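Side-chain contact in Mypaa.01249.c (Mycobacterium paratuberculosis, PDB 3RD5), which is a putative oxidoreductase of the short-chain dehydrogenase/reductase family whose substrate is not known: residues G23-L28 and T50-A55. Sequence-based numbering, arbitrary orientation.
Sequences GANSGL and TRKGEA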
# COMPACT_ATOMS: atom_id res chain seq x y z
N GLY A 23 -5.34 6.35 -2.99
CA GLY A 23 -5.21 7.50 -2.11
C GLY A 23 -6.32 7.70 -1.18
O GLY A 23 -7.40 7.19 -1.37
N ALA A 24 -6.01 8.46 -0.12
CA ALA A 24 -6.95 8.81 0.91
C ALA A 24 -7.15 10.34 0.92
O ALA A 24 -7.65 10.88 1.92
CB ALA A 24 -6.41 8.27 2.26
N ASN A 25 -6.82 11.00 -0.20
CA ASN A 25 -6.91 12.48 -0.41
C ASN A 25 -6.15 13.22 0.69
O ASN A 25 -6.58 14.23 1.27
CB ASN A 25 -8.36 12.96 -0.63
CG ASN A 25 -8.79 12.91 -2.13
OD1 ASN A 25 -8.08 13.39 -3.03
ND2 ASN A 25 -9.95 12.32 -2.39
N SER A 26 -4.99 12.65 0.97
CA SER A 26 -4.09 13.18 1.93
C SER A 26 -2.74 13.43 1.27
O SER A 26 -2.46 13.05 0.10
CB SER A 26 -3.99 12.23 3.11
OG SER A 26 -3.41 12.88 4.23
N GLY A 27 -1.90 14.07 2.05
CA GLY A 27 -0.69 14.59 1.60
C GLY A 27 0.25 13.55 1.07
O GLY A 27 0.90 13.79 0.08
N LEU A 28 0.38 12.43 1.74
CA LEU A 28 1.35 11.40 1.37
C LEU A 28 1.16 10.94 -0.09
O LEU A 28 2.09 10.93 -0.89
CB LEU A 28 1.21 10.20 2.34
CG LEU A 28 2.14 9.03 2.13
CD1 LEU A 28 3.61 9.45 2.27
CD2 LEU A 28 1.80 7.92 3.18
N THR A 50 -13.70 11.62 -5.63
CA THR A 50 -13.11 12.05 -6.90
C THR A 50 -13.22 13.55 -7.16
O THR A 50 -12.39 14.11 -7.87
CB THR A 50 -13.68 11.27 -8.09
OG1 THR A 50 -15.10 11.51 -8.17
CG2 THR A 50 -13.40 9.77 -8.01
N ARG A 51 -14.20 14.22 -6.57
CA ARG A 51 -14.30 15.67 -6.73
C ARG A 51 -13.08 16.33 -6.09
O ARG A 51 -12.43 17.20 -6.71
CB ARG A 51 -15.62 16.18 -6.13
N LYS A 52 -12.77 15.94 -4.86
CA LYS A 52 -11.60 16.47 -4.16
C LYS A 52 -10.32 16.07 -4.91
O LYS A 52 -9.42 16.89 -5.09
CB LYS A 52 -11.55 15.91 -2.74
CG LYS A 52 -10.48 16.46 -1.84
CD LYS A 52 -10.63 15.87 -0.42
CE LYS A 52 -9.47 16.24 0.51
NZ LYS A 52 -9.44 15.35 1.73
N GLY A 53 -10.26 14.81 -5.33
CA GLY A 53 -9.08 14.34 -6.06
C GLY A 53 -8.80 15.13 -7.33
O GLY A 53 -7.66 15.54 -7.60
N GLU A 54 -9.84 15.34 -8.13
CA GLU A 54 -9.69 16.06 -9.38
C GLU A 54 -9.31 17.52 -9.13
O GLU A 54 -8.48 18.08 -9.85
CB GLU A 54 -10.97 15.94 -10.22
CG GLU A 54 -11.01 16.70 -11.50
CD GLU A 54 -10.00 16.24 -12.52
OE1 GLU A 54 -9.34 15.21 -12.33
OE2 GLU A 54 -9.91 16.93 -13.55
N ALA A 55 -9.88 18.16 -8.11
CA ALA A 55 -9.51 19.55 -7.85
C ALA A 55 -8.00 19.68 -7.57
O ALA A 55 -7.38 20.68 -7.95
CB ALA A 55 -10.35 20.17 -6.69
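Asn25 is the one residue of 23-28 that makes close contact with 50-55, and it meets Lys52 and Gly53. Before it, Gly23 pairs through its backbone with Ala46 of the neighbouring strand 42-47. The backbone of Asn25 is in the left-handed region, and its CB points toward the helix. Its amide reaches the helix backbone. OD1 packs against Gly53 CA at 3.3 Å, a close approach at a position with no side chain. Gly53 N is also near, but the angle is too poor for a hydrogen bond. ND2 instead donates to the backbone O of Asp49, just ahead of the helix. Asp49 also accepts a bond from Lys52 N through OD1, so it links the amide to the first turn.

Lys52 runs past the Asn25 side chain in the opposite direction. With CG anti to the backbone N (chi1 -174°) and the rest extended, its chain lies alongside Asn25. Lys52 CD sits 3.7 Å from Asn25 CB. Lys52 NZ then donates to Asn25 O at 3.1 Å. The C=O...N angle is 133°, and NZ is tilted 17° from the carbonyl plane.

After Asn25 the chain turns away. Ser26 takes the N-cap position of helix 27-38, though its side chain makes no capping bond. Residues 23-28 (GANSGL) fall within the glycine-rich TGxxxGxG loop of the family, which in relatives binds the dinucleotide cofactor. The contact thus joins this loop, between strand 18-22 and helix 27-38, to the start of helix 50-57, which follows strand 42-47. On another face of that helix, Thr50 and Glu54 touch strand 63-68, at the edge of the Rossmann sheet.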